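PDB 6OYC: glycosylation Associate Protein 1 from Streptococcus agalactiae serotype V, which probably works in the accessory Sec system as part of the Gap123 complex, which is associated with protein glycosylation and secretion. Local coordinates for residues V315-E319 with N346-K350; S338-V342 with L473-P478; P448-L454 with N463-I467; K311-V315 with E422-L426; R363-Y367 with S407-P411. All blocks are in the same frame, centred on the assembly; numbering follows the deposited sequence.

Interaction 1 of 5, residues V315-E319 with N346-K350; sequences VRDLE and NNDIK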
# COMPACT_ATOMS: atom_id res chain seq x y z
N VAL A 315 29.45 -0.94 -3.02
CA VAL A 315 29.62 -2.38 -2.98
C VAL A 315 30.31 -2.84 -4.25
O VAL A 315 30.15 -2.23 -5.31
CB VAL A 315 28.28 -3.13 -2.79
CG1 VAL A 315 27.73 -2.87 -1.39
CG2 VAL A 315 27.28 -2.70 -3.85
N ARG A 316 31.09 -3.92 -4.14
CA ARG A 316 31.71 -4.47 -5.34
C ARG A 316 30.72 -5.29 -6.15
O ARG A 316 30.78 -5.29 -7.39
CB ARG A 316 32.94 -5.31 -4.96
CG ARG A 316 33.57 -6.05 -6.15
CD ARG A 316 34.85 -6.80 -5.78
NE ARG A 316 34.92 -7.15 -4.37
CZ ARG A 316 35.67 -8.13 -3.87
NH1 ARG A 316 36.41 -8.88 -4.68
NH2 ARG A 316 35.67 -8.36 -2.56
N ASP A 317 29.79 -5.98 -5.49
CA ASP A 317 28.75 -6.73 -6.18
C ASP A 317 27.95 -5.80 -7.09
O ASP A 317 27.75 -4.62 -6.79
CB ASP A 317 27.82 -7.40 -5.17
CG ASP A 317 28.49 -8.56 -4.45
OD1 ASP A 317 29.52 -9.04 -4.96
OD2 ASP A 317 28.00 -8.99 -3.38
N LEU A 318 27.52 -6.33 -8.23
CA LEU A 318 26.63 -5.61 -9.15
C LEU A 318 25.32 -6.38 -9.16
O LEU A 318 25.12 -7.29 -9.98
CB LEU A 318 27.23 -5.49 -10.55
CG LEU A 318 28.50 -4.65 -10.70
CD1 LEU A 318 29.17 -4.96 -12.02
CD2 LEU A 318 28.18 -3.17 -10.62
N GLU A 319 24.43 -6.05 -8.23
CA GLU A 319 23.27 -6.88 -7.95
C GLU A 319 22.10 -6.49 -8.84
O GLU A 319 21.67 -5.32 -8.85
CB GLU A 319 22.88 -6.79 -6.47
CG GLU A 319 21.90 -7.88 -6.06
CD GLU A 319 21.23 -7.60 -4.72
OE1 GLU A 319 20.19 -8.24 -4.43
OE2 GLU A 319 21.75 -6.74 -3.96
N ASN A 346 31.32 -11.52 -16.44
CA ASN A 346 31.44 -10.55 -15.35
C ASN A 346 31.10 -11.23 -14.03
O ASN A 346 29.92 -11.38 -13.69
CB ASN A 346 30.55 -9.35 -15.61
CG ASN A 346 30.82 -8.22 -14.64
OD1 ASN A 346 31.27 -8.44 -13.52
ND2 ASN A 346 30.55 -6.99 -15.07
N ASN A 347 32.14 -11.59 -13.27
CA ASN A 347 32.02 -12.33 -12.02
C ASN A 347 31.40 -11.51 -10.88
O ASN A 347 31.06 -12.09 -9.84
CB ASN A 347 33.40 -12.84 -11.58
CG ASN A 347 34.51 -11.87 -11.94
OD1 ASN A 347 34.73 -10.88 -11.24
ND2 ASN A 347 35.22 -12.15 -13.02
N ASP A 348 31.25 -10.20 -11.05
CA ASP A 348 30.67 -9.36 -10.01
C ASP A 348 29.15 -9.27 -10.10
O ASP A 348 28.51 -8.85 -9.12
CB ASP A 348 31.30 -7.96 -10.06
CG ASP A 348 32.74 -7.94 -9.55
OD1 ASP A 348 33.16 -8.92 -8.91
OD2 ASP A 348 33.45 -6.95 -9.79
N ILE A 349 28.56 -9.67 -11.22
CA ILE A 349 27.11 -9.64 -11.37
C ILE A 349 26.49 -10.76 -10.55
O ILE A 349 26.95 -11.91 -10.58
CB ILE A 349 26.72 -9.77 -12.85
CG1 ILE A 349 27.11 -8.51 -13.61
CG2 ILE A 349 25.24 -10.04 -12.98
CD1 ILE A 349 26.99 -8.65 -15.10
N LYS A 350 25.46 -10.41 -9.77
CA LYS A 350 24.63 -11.36 -9.06
C LYS A 350 23.18 -11.07 -9.40
O LYS A 350 22.82 -9.93 -9.69
CB LYS A 350 24.86 -11.27 -7.55
CG LYS A 350 26.33 -11.42 -7.16
CD LYS A 350 26.51 -11.56 -5.66
CE LYS A 350 27.95 -11.87 -5.28
NZ LYS A 350 28.14 -11.86 -3.80

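Interaction 2 of 5, residues S338-V342 with L473-P478; sequences SLYKV and LEKAIP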
# COMPACT_ATOMS: atom_id res chain seq x y z
N SER A 338 20.47 -15.56 -21.39
CA SER A 338 21.23 -14.33 -21.52
C SER A 338 21.93 -13.97 -20.22
O SER A 338 23.04 -13.42 -20.24
CB SER A 338 20.33 -13.19 -21.99
OG SER A 338 20.10 -13.26 -23.38
N LEU A 339 21.30 -14.27 -19.08
CA LEU A 339 21.92 -13.96 -17.80
C LEU A 339 23.20 -14.75 -17.61
O LEU A 339 24.20 -14.22 -17.13
CB LEU A 339 20.94 -14.22 -16.64
CG LEU A 339 19.72 -13.29 -16.49
CD1 LEU A 339 18.72 -13.85 -15.48
CD2 LEU A 339 20.14 -11.87 -16.14
N TYR A 340 23.17 -16.04 -17.97
CA TYR A 340 24.37 -16.86 -17.99
C TYR A 340 25.49 -16.20 -18.80
O TYR A 340 26.62 -16.07 -18.32
CB TYR A 340 24.03 -18.24 -18.55
CG TYR A 340 25.14 -19.26 -18.42
CD1 TYR A 340 25.50 -19.77 -17.18
CD2 TYR A 340 25.83 -19.73 -19.54
CE1 TYR A 340 26.51 -20.71 -17.05
CE2 TYR A 340 26.84 -20.67 -19.42
CZ TYR A 340 27.18 -21.15 -18.17
OH TYR A 340 28.18 -22.08 -18.04
N LYS A 341 25.17 -15.73 -20.01
CA LYS A 341 26.20 -15.17 -20.88
C LYS A 341 26.86 -13.94 -20.26
O LYS A 341 28.09 -13.83 -20.24
CB LYS A 341 25.60 -14.82 -22.25
CG LYS A 341 25.52 -16.01 -23.21
CD LYS A 341 25.42 -15.53 -24.65
CE LYS A 341 24.21 -16.13 -25.37
NZ LYS A 341 24.31 -17.61 -25.59
N VAL A 342 26.06 -12.99 -19.76
CA VAL A 342 26.66 -11.78 -19.20
C VAL A 342 27.39 -12.09 -17.90
O VAL A 342 28.34 -11.38 -17.53
CB VAL A 342 25.62 -10.66 -19.00
CG1 VAL A 342 24.69 -10.55 -20.20
CG2 VAL A 342 24.84 -10.87 -17.70
N LEU A 473 18.97 -8.31 -23.46
CA LEU A 473 19.56 -8.23 -22.12
C LEU A 473 21.08 -8.33 -22.18
O LEU A 473 21.78 -7.73 -21.35
CB LEU A 473 19.03 -9.34 -21.22
CG LEU A 473 17.62 -9.21 -20.65
CD1 LEU A 473 17.25 -10.48 -19.87
CD2 LEU A 473 17.47 -7.95 -19.80
N GLU A 474 21.60 -9.11 -23.14
CA GLU A 474 23.04 -9.27 -23.29
C GLU A 474 23.72 -7.97 -23.69
O GLU A 474 24.94 -7.85 -23.53
CB GLU A 474 23.36 -10.36 -24.32
CG GLU A 474 23.16 -11.79 -23.81
CD GLU A 474 23.05 -12.80 -24.94
OE1 GLU A 474 22.06 -13.56 -24.98
OE2 GLU A 474 23.97 -12.84 -25.79
N LYS A 475 22.97 -7.01 -24.20
CA LYS A 475 23.47 -5.66 -24.45
C LYS A 475 23.09 -4.71 -23.32
O LYS A 475 23.93 -3.92 -22.86
CB LYS A 475 22.90 -5.13 -25.77
CG LYS A 475 23.39 -3.76 -26.19
CD LYS A 475 22.84 -3.38 -27.58
CE LYS A 475 23.29 -1.98 -28.02
NZ LYS A 475 22.94 -1.68 -29.45
N ALA A 476 21.85 -4.80 -22.83
CA ALA A 476 21.33 -3.85 -21.86
C ALA A 476 22.01 -4.00 -20.50
O ALA A 476 22.26 -3.00 -19.81
CB ALA A 476 19.82 -4.01 -21.74
N ILE A 477 22.31 -5.22 -20.08
CA ILE A 477 22.89 -5.43 -18.75
C ILE A 477 24.30 -4.84 -18.71
O ILE A 477 24.61 -4.09 -17.77
CB ILE A 477 22.85 -6.91 -18.34
CG1 ILE A 477 21.41 -7.38 -18.15
CG2 ILE A 477 23.63 -7.12 -17.06
CD1 ILE A 477 21.27 -8.85 -17.77
N PRO A 478 25.18 -5.12 -19.68
CA PRO A 478 26.50 -4.45 -19.66
C PRO A 478 26.41 -2.95 -19.77
O PRO A 478 27.21 -2.24 -19.14
CB PRO A 478 27.22 -5.06 -20.87
CG PRO A 478 26.59 -6.40 -21.03
CD PRO A 478 25.14 -6.18 -20.71

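Interaction 3 of 5, residues P448-L454 with N463-I467; sequences PQINTIL and NGYII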
# COMPACT_ATOMS: atom_id res chain seq x y z
N PRO A 448 18.54 2.15 -12.43
CA PRO A 448 17.99 2.08 -13.79
C PRO A 448 17.18 0.81 -14.01
O PRO A 448 17.45 -0.24 -13.42
CB PRO A 448 19.25 2.10 -14.67
CG PRO A 448 20.30 1.40 -13.81
CD PRO A 448 19.98 1.83 -12.38
N GLN A 449 16.17 0.91 -14.88
CA GLN A 449 15.22 -0.17 -15.10
C GLN A 449 15.25 -0.68 -16.53
O GLN A 449 15.22 0.11 -17.47
CB GLN A 449 13.79 0.27 -14.79
CG GLN A 449 13.59 0.79 -13.41
CD GLN A 449 12.28 1.53 -13.30
OE1 GLN A 449 11.20 0.94 -13.39
NE2 GLN A 449 12.37 2.84 -13.14
N ILE A 450 15.23 -1.99 -16.71
CA ILE A 450 15.12 -2.59 -18.03
C ILE A 450 13.70 -3.14 -18.20
O ILE A 450 13.28 -4.03 -17.46
CB ILE A 450 16.16 -3.70 -18.26
CG1 ILE A 450 17.58 -3.14 -18.19
CG2 ILE A 450 15.90 -4.37 -19.62
CD1 ILE A 450 18.66 -4.21 -18.34
N ASN A 451 12.99 -2.62 -19.20
CA ASN A 451 11.64 -3.03 -19.55
C ASN A 451 11.60 -3.48 -21.01
O ASN A 451 12.51 -3.20 -21.78
CB ASN A 451 10.62 -1.89 -19.31
CG ASN A 451 10.75 -1.26 -17.91
OD1 ASN A 451 10.90 -0.05 -17.79
ND2 ASN A 451 10.70 -2.09 -16.87
N THR A 452 10.55 -4.20 -21.39
CA THR A 452 10.28 -4.47 -22.79
C THR A 452 9.21 -3.56 -23.38
O THR A 452 8.84 -3.73 -24.54
CB THR A 452 9.83 -5.92 -23.00
OG1 THR A 452 8.74 -6.21 -22.11
CG2 THR A 452 10.96 -6.87 -22.74
N ILE A 453 8.68 -2.62 -22.60
CA ILE A 453 7.61 -1.74 -23.06
C ILE A 453 7.93 -0.32 -22.63
O ILE A 453 8.71 -0.08 -21.70
CB ILE A 453 6.24 -2.15 -22.49
CG1 ILE A 453 6.15 -1.75 -21.01
CG2 ILE A 453 6.03 -3.65 -22.64
CD1 ILE A 453 4.87 -2.16 -20.34
N LEU A 454 7.33 0.63 -23.33
CA LEU A 454 7.41 2.02 -22.92
C LEU A 454 6.49 2.25 -21.73
O LEU A 454 5.37 1.74 -21.67
CB LEU A 454 7.03 2.95 -24.07
CG LEU A 454 7.21 4.46 -23.86
CD1 LEU A 454 5.98 5.15 -23.21
CD2 LEU A 454 8.51 4.76 -23.08
N ASN A 463 17.47 6.75 -17.84
CA ASN A 463 17.36 6.10 -16.53
C ASN A 463 16.89 4.66 -16.70
O ASN A 463 16.33 4.08 -15.77
CB ASN A 463 16.40 6.87 -15.60
CG ASN A 463 14.93 6.77 -16.03
OD1 ASN A 463 14.61 6.71 -17.22
ND2 ASN A 463 14.04 6.77 -15.04
N GLY A 464 17.08 4.10 -17.88
CA GLY A 464 16.63 2.75 -18.15
C GLY A 464 16.92 2.37 -19.58
O GLY A 464 17.53 3.13 -20.35
N TYR A 465 16.48 1.17 -19.94
CA TYR A 465 16.77 0.62 -21.26
C TYR A 465 15.62 -0.28 -21.66
O TYR A 465 15.26 -1.21 -20.91
CB TYR A 465 18.09 -0.14 -21.25
CG TYR A 465 18.67 -0.40 -22.62
CD1 TYR A 465 18.16 -1.41 -23.44
CD2 TYR A 465 19.75 0.34 -23.10
CE1 TYR A 465 18.71 -1.68 -24.69
CE2 TYR A 465 20.30 0.09 -24.36
CZ TYR A 465 19.78 -0.92 -25.15
OH TYR A 465 20.31 -1.17 -26.39
N ILE A 466 15.03 -0.00 -22.81
CA ILE A 466 13.91 -0.77 -23.34
C ILE A 466 14.45 -1.75 -24.38
O ILE A 466 14.99 -1.34 -25.41
CB ILE A 466 12.84 0.15 -23.94
CG1 ILE A 466 12.42 1.21 -22.92
CG2 ILE A 466 11.63 -0.66 -24.37
CD1 ILE A 466 11.29 2.10 -23.40
N ILE A 467 14.32 -3.04 -24.10
CA ILE A 467 14.78 -4.09 -25.00
C ILE A 467 13.61 -4.54 -25.87
O ILE A 467 12.47 -4.65 -25.41
CB ILE A 467 15.41 -5.27 -24.24
CG1 ILE A 467 14.40 -5.93 -23.31
CG2 ILE A 467 16.61 -4.81 -23.42
CD1 ILE A 467 14.91 -7.18 -22.65
O HOH W 1 15.03 4.09 -12.87

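Interaction 4 of 5, residues K311-V315 with E422-L426; sequences KSNQV and EYVRL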
# COMPACT_ATOMS: atom_id res chain seq x y z
N LYS A 311 23.27 4.08 -3.15
CA LYS A 311 24.15 3.35 -2.25
C LYS A 311 24.87 2.19 -2.92
O LYS A 311 25.85 1.68 -2.35
CB LYS A 311 23.36 2.84 -1.04
CG LYS A 311 23.18 3.88 0.05
CD LYS A 311 23.31 3.26 1.44
CE LYS A 311 22.39 3.97 2.43
NZ LYS A 311 21.77 3.04 3.41
N SER A 312 24.45 1.76 -4.11
CA SER A 312 25.18 0.69 -4.78
C SER A 312 26.57 1.10 -5.23
O SER A 312 27.33 0.24 -5.70
CB SER A 312 24.39 0.18 -6.00
OG SER A 312 24.50 1.07 -7.09
N ASN A 313 26.93 2.38 -5.11
CA ASN A 313 28.30 2.81 -5.40
C ASN A 313 29.30 2.26 -4.38
O ASN A 313 30.51 2.27 -4.66
CB ASN A 313 28.38 4.34 -5.44
CG ASN A 313 27.94 4.92 -6.78
OD1 ASN A 313 27.80 4.20 -7.76
ND2 ASN A 313 27.73 6.22 -6.82
N GLN A 314 28.81 1.74 -3.25
CA GLN A 314 29.63 1.35 -2.11
C GLN A 314 29.79 -0.17 -1.98
O GLN A 314 30.24 -0.65 -0.93
CB GLN A 314 29.01 1.92 -0.82
CG GLN A 314 28.67 3.42 -0.90
CD GLN A 314 27.73 3.89 0.20
OE1 GLN A 314 27.38 3.14 1.12
NE2 GLN A 314 27.32 5.16 0.12
N VAL A 315 29.45 -0.94 -3.02
CA VAL A 315 29.62 -2.38 -2.98
C VAL A 315 30.31 -2.84 -4.25
O VAL A 315 30.15 -2.23 -5.31
CB VAL A 315 28.28 -3.13 -2.79
CG1 VAL A 315 27.73 -2.87 -1.39
CG2 VAL A 315 27.28 -2.70 -3.85
N GLU A 422 18.41 -1.43 -1.52
CA GLU A 422 19.37 -0.46 -0.99
C GLU A 422 20.65 -0.43 -1.81
O GLU A 422 21.13 0.64 -2.20
CB GLU A 422 19.69 -0.79 0.48
CG GLU A 422 20.39 0.34 1.21
CD GLU A 422 20.82 -0.05 2.61
OE1 GLU A 422 20.57 -1.22 3.00
OE2 GLU A 422 21.40 0.81 3.32
N TYR A 423 21.23 -1.60 -2.07
CA TYR A 423 22.51 -1.69 -2.76
C TYR A 423 22.37 -2.24 -4.18
O TYR A 423 23.37 -2.65 -4.77
CB TYR A 423 23.48 -2.55 -1.93
CG TYR A 423 23.81 -1.94 -0.57
CD1 TYR A 423 24.67 -0.85 -0.46
CD2 TYR A 423 23.24 -2.45 0.60
CE1 TYR A 423 24.97 -0.28 0.78
CE2 TYR A 423 23.53 -1.89 1.84
CZ TYR A 423 24.39 -0.81 1.93
OH TYR A 423 24.67 -0.25 3.16
N VAL A 424 21.16 -2.24 -4.75
CA VAL A 424 20.95 -2.87 -6.04
C VAL A 424 21.46 -1.96 -7.15
O VAL A 424 21.35 -0.73 -7.08
CB VAL A 424 19.47 -3.25 -6.23
CG1 VAL A 424 19.11 -3.40 -7.71
CG2 VAL A 424 19.18 -4.57 -5.52
N ARG A 425 22.06 -2.57 -8.16
CA ARG A 425 22.59 -1.82 -9.29
C ARG A 425 21.57 -1.68 -10.41
O ARG A 425 21.49 -0.62 -11.05
CB ARG A 425 23.85 -2.53 -9.80
CG ARG A 425 24.75 -1.65 -10.66
CD ARG A 425 25.32 -0.50 -9.86
NE ARG A 425 26.34 0.20 -10.63
CZ ARG A 425 26.87 1.37 -10.28
NH1 ARG A 425 26.49 1.98 -9.16
NH2 ARG A 425 27.79 1.93 -11.07
N LEU A 426 20.78 -2.73 -10.66
CA LEU A 426 19.96 -2.78 -11.85
C LEU A 426 18.64 -3.47 -11.55
O LEU A 426 18.62 -4.53 -10.91
CB LEU A 426 20.69 -3.50 -12.99
CG LEU A 426 20.03 -3.56 -14.36
CD1 LEU A 426 19.81 -2.16 -14.93
CD2 LEU A 426 20.87 -4.42 -15.33

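Interaction 5 of 5, residues R363-Y367 with S407-P411; sequences RQLTY and SFTHP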
# COMPACT_ATOMS: atom_id res chain seq x y z
N ARG A 363 3.89 -19.47 -6.02
CA ARG A 363 5.29 -19.09 -5.82
C ARG A 363 6.21 -20.30 -5.80
O ARG A 363 7.28 -20.30 -6.42
CB ARG A 363 5.42 -18.29 -4.53
CG ARG A 363 6.44 -17.20 -4.57
CD ARG A 363 6.34 -16.31 -3.35
NE ARG A 363 6.39 -17.05 -2.09
CZ ARG A 363 5.43 -17.06 -1.18
NH1 ARG A 363 4.30 -16.37 -1.38
NH2 ARG A 363 5.57 -17.77 -0.07
N GLN A 364 5.80 -21.37 -5.10
CA GLN A 364 6.62 -22.57 -5.02
C GLN A 364 6.88 -23.15 -6.40
O GLN A 364 8.01 -23.54 -6.71
CB GLN A 364 5.92 -23.61 -4.13
CG GLN A 364 6.76 -24.84 -3.81
CD GLN A 364 8.00 -24.51 -3.00
OE1 GLN A 364 7.91 -23.94 -1.91
NE2 GLN A 364 9.16 -24.88 -3.52
N LEU A 365 5.86 -23.18 -7.26
CA LEU A 365 6.02 -23.69 -8.61
C LEU A 365 7.00 -22.85 -9.42
O LEU A 365 7.85 -23.39 -10.13
CB LEU A 365 4.66 -23.75 -9.31
CG LEU A 365 3.76 -24.89 -8.84
CD1 LEU A 365 2.61 -25.04 -9.78
CD2 LEU A 365 4.55 -26.20 -8.76
N THR A 366 6.88 -21.52 -9.33
CA THR A 366 7.83 -20.63 -9.99
C THR A 366 9.26 -20.87 -9.52
O THR A 366 10.20 -20.88 -10.32
CB THR A 366 7.43 -19.18 -9.73
OG1 THR A 366 6.14 -18.95 -10.29
CG2 THR A 366 8.45 -18.21 -10.31
N TYR A 367 9.44 -21.04 -8.20
CA TYR A 367 10.76 -21.35 -7.65
C TYR A 367 11.23 -22.73 -8.10
O TYR A 367 12.39 -22.89 -8.48
CB TYR A 367 10.73 -21.26 -6.12
CG TYR A 367 12.03 -21.70 -5.51
CD1 TYR A 367 13.13 -20.84 -5.48
CD2 TYR A 367 12.19 -22.98 -5.02
CE1 TYR A 367 14.34 -21.25 -4.95
CE2 TYR A 367 13.40 -23.40 -4.48
CZ TYR A 367 14.47 -22.53 -4.45
OH TYR A 367 15.67 -22.95 -3.92
N SER A 407 19.87 -15.98 -6.37
CA SER A 407 18.98 -16.20 -5.25
C SER A 407 17.54 -15.91 -5.68
O SER A 407 17.28 -15.33 -6.74
CB SER A 407 19.36 -15.36 -4.02
OG SER A 407 19.48 -13.99 -4.36
N PHE A 408 16.62 -16.33 -4.83
CA PHE A 408 15.20 -16.15 -5.04
C PHE A 408 14.62 -15.58 -3.75
O PHE A 408 14.85 -16.13 -2.67
CB PHE A 408 14.54 -17.49 -5.40
CG PHE A 408 13.06 -17.40 -5.63
CD1 PHE A 408 12.16 -17.53 -4.57
CD2 PHE A 408 12.56 -17.20 -6.91
CE1 PHE A 408 10.79 -17.44 -4.80
CE2 PHE A 408 11.20 -17.13 -7.14
CZ PHE A 408 10.31 -17.25 -6.08
N THR A 409 13.88 -14.48 -3.86
CA THR A 409 13.29 -13.87 -2.68
C THR A 409 11.86 -13.44 -2.98
O THR A 409 11.49 -13.18 -4.13
CB THR A 409 14.10 -12.67 -2.17
OG1 THR A 409 13.54 -12.24 -0.92
CG2 THR A 409 14.01 -11.50 -3.11
N HIS A 410 11.07 -13.35 -1.91
CA HIS A 410 9.67 -12.92 -1.96
C HIS A 410 9.46 -11.83 -0.93
O HIS A 410 9.11 -12.11 0.23
CB HIS A 410 8.73 -14.10 -1.72
CG HIS A 410 7.31 -13.69 -1.46
ND1 HIS A 410 6.60 -12.88 -2.32
CD2 HIS A 410 6.48 -13.95 -0.42
CE1 HIS A 410 5.40 -12.67 -1.83
NE2 HIS A 410 5.30 -13.31 -0.68
N PRO A 411 9.64 -10.57 -1.30
CA PRO A 411 9.42 -9.47 -0.33
C PRO A 411 7.97 -9.45 0.14
O PRO A 411 7.05 -9.63 -0.66
CB PRO A 411 9.77 -8.21 -1.13
CG PRO A 411 10.50 -8.72 -2.38
CD PRO A 411 9.99 -10.09 -2.64

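Interaction 1 of 5, residues V315-E319 with N346-K350
Lys-350 and Asp-317 form a salt bridge across this pair of strands. NZ of Lys-350 donates to OD2 of Asp-317 at 2.9 Å. The ammonium group meets that oxygen from above the carboxylate plane, 44° out of it. The lysine chain is extended beyond CG and its last carbons run close to the acid. CE of Lys-350 is 3.3 Å from OD1 of Asp-317.

Two backbone bonds join the strands. Leu-318 N gives a nearly straight bond to Asp-348 O, 2.9 Å long with an angle of 170° at the hydrogen. Lys-350 N returns one to Leu-318 O at 3.1 Å. They pair Leu-318 with Ile-349 and Glu-319 with Lys-350 in parallel. A type I beta turn from Asn-346 to Ile-349 leads into the second strand. Asn-346 OD1 accepts from Asp-348 N at 3.0 Å, which makes an Asx turn.

Leu-318 carries the packing. Its CD1 lies 3.9 Å from Asn-346 ND2, and its CB lies 4.3 Å from Ile-349 CG1. Arg-316 lays CG 3.8 Å from Asp-348 OD2. The guanidinium and carboxylate planes stand 82° apart and their charged atoms do not meet. Glu-319 points to the same sheet face as Lys-350, but its OE1 goes to Arg-420 in a salt bridge and to Thr-352.

The contact opens the beta-alpha-beta unit of strand 318-323, helix 329-344 and strand 349-354. Ile-349 rests on Val-342 and Met-343 of that helix. The backbone of Glu-319 bonds to Arg-425 and to Leu-426, where strand 426-428 begins on the other side of strand 318-323.

Interaction 2 of 5, residues S338-V342 with L473-P478
Glu-474 reaches across to Ser-338, Lys-341 and Val-342 of the facing helix. Its CG stands anti to its own carbonyl carbon (chi1 -76°), and this sends the chain toward that helix. CB is 4.3 Å from Val-342 CG1. CG sits 3.6 Å from Ser-338 CB and also nears Val-342 CG1 and Lys-341 CB. CD comes near both the serine hydroxyl and CE of Lys-341. OE1 accepts a short hydrogen bond of 2.5 Å from Ser-338 OG, on its anti lone pair, away from the other oxygen. OE2 meets carbon: Glu-474 OE2 is 3.3 Å from Lys-341 CD. The lysine chain bends at its third and fourth torsions and leaves NZ clear of the carboxylate, so no salt bridge forms.

Apolar groups fill the rest of the interface. Val-342 CG1 lies 3.7 Å from Glu-474 CA. Its other methyl, CG2, touches Ile-477 CG2 at 4.0 Å. Deeper in, Leu-339 CD2 meets Ile-477 CD1 at 3.6 Å, the two side chains crossing at about a right angle.

The helix axes come within 9.2 Å and cross at -47°. Helices 329-344 and 473-481 are neighbours over the same face of the parallel sheet. Leu-339 reaches Val-351 and Phe-353 on it, and Leu-473 and Ile-477 reach Ile-428.

The chemistry is thus divided. Hydrocarbon groups face the sheet, and the carboxylate lies at the more open margin. There the hydroxyl donor, with the lysine charge not far off, would probably favour an ionised Glu-474.

Interaction 3 of 5, residues P448-L454 with N463-I467
Tyr-465 meets Ile-450 through its CB, 4.3 Å from Ile-450 CG1, while its ring leads away from the neighbouring strand. The ring meets His-460 edge-to-face and Tyr-479 at about 60°. The side-chain amide of Gln-449 reaches Asn-463 through one water. NE2 of Gln-449 donates to the water at 3.0 Å, and the water donates to O of Asn-463 at 3.2 Å. The same carbonyl also takes the backbone N of Gln-449. Asn-451, on the sheet face opposite Tyr-465, bonds through ND2 to Asp-429 O.

Strands 449-451 and 464-466 are the last two of a six-stranded parallel sheet, with 464-466 outermost within the chain. The sheet is consistent with a Rossmann-like domain of the GT-B clan. No helix lies between these two strands. Four backbone bonds join the segments, the shortest from Ile-467 N to Asn-451 O at 2.9 Å, nearly along the C=O axis.

Ile-467 packs with two branches. Its CG2 is 3.9 Å from Ile-450 CG2, and its CG1 (chi1 62°), set between backbone N and carbonyl carbon, is 3.6 Å from Thr-452 CG2. Past the end of strand 449-451, Leu-454 CD2 comes back to Ile-466 CD1 at 3.9 Å.

Interaction 4 of 5, residues K311-V315 with E422-L426
Arg-425 NH1 is shared by Ser-312 and Asn-313. It donates to Ser-312 OG at 3.0 Å and to Asn-313 OD1 at 2.9 Å. Both acceptors lie at the edge of the guanidinium, near its plane. The serine hydroxyl sits in the crowded position between backbone N and carbonyl carbon (chi1 77°), where it faces the arginine. A bend at chi2 (64°) turns the guanidinium so that its NH1 edge faces the 311-313 turn.

Tyr-423 covers the other end. Lys-311 O lies at the ring edge, 3.4 Å from CD1 of Tyr-423. Val-315 CG1 approaches the same CD1 obliquely at 3.8 Å. Ser-312 CB packs against the backbone, 3.2 Å from Tyr-423 O. Lys-311 and Glu-422 are paired by charge at the margin, but their end atoms are modelled too close for the detail to be trusted.

The second shell fixes these groups. Residues 311-313 form a 3-10 turn, and Gln-314 N bonds back to Lys-311 O at 3.1 Å. Trp-487 makes a cation-pi contact with Arg-425, and its NE1 bonds to Arg-425 O.

The 311-315 turn leads into strand 318-323. The loop 422-426 leads from helix 414-420 into strand 426-428. Helix 484-502 borders both segments through Trp-487.

Interaction 5 of 5, residues R363-Y367 with S407-P411
NH1 of Arg-363 is held by backbone oxygens while its guanidinium lies on the ring of His-410. Glu-357 O accepts a hydrogen bond from NH1, and Arg-358 O a weak one. Here helix 360-375 packs over strand 406-409, an outer strand of the parallel alpha/beta sheet. Helix and strand run nearly antiparallel.

The guanidinium and imidazole are stacked, with centres 3.9 Å apart and planes at only 5°. Arg-363 NH1 is 3.3 Å from His-410 NE2, but it sits over the ring face, so this is stacking and not a hydrogen bond. A bend at chi3 of the arginine (54°) lays the chain over the same face. CD of Arg-363 is 3.6 Å from the centroid of the His-410 ring, a CH-pi contact. His-410 ND1 bonds to Ser-355 O, which limits the rotation of the ring. Arginine and histidine are thus each held from outside the pair.

Phe-408, two residues before His-410 and also pointing to the helix, makes the second half of the contact. Arg-363 CG comes to the edge of its ring, 4.2 Å from CZ of Phe-408. Tyr-367, one helical turn after Arg-363, turns its ring edge to the face of Phe-408. The centroids are 5.1 Å apart and the planes stand at 64°. CD1 of Tyr-367 is 3.4 Å from Phe-408 CG. CB of Tyr-367 also lies over that face, 4.1 Å from the centroid of the Phe-408 ring.

How the interactions relate
All five contacts lie in one alpha/beta domain built round the six-stranded parallel sheet 406-409, 349-354, 318-323, 426-428, 449-451, 464-466. Interaction 1 joins two inner strands, 318-323 and 349-354, and interaction 3 joins the two at one end. Interaction 5 covers the strand at the other end, its centre about 23 Å from that of interaction 3. Interaction 4 shares Val-315 with interaction 1, and their centres are about 10 Å apart. Interaction 2 joins two helices over the sheet and touches interactions 1, 3 and 4. Along the chain, interactions 3 and 5 fall inside the loop closed by interaction 2. Distant parts of the sequence thus form one domain.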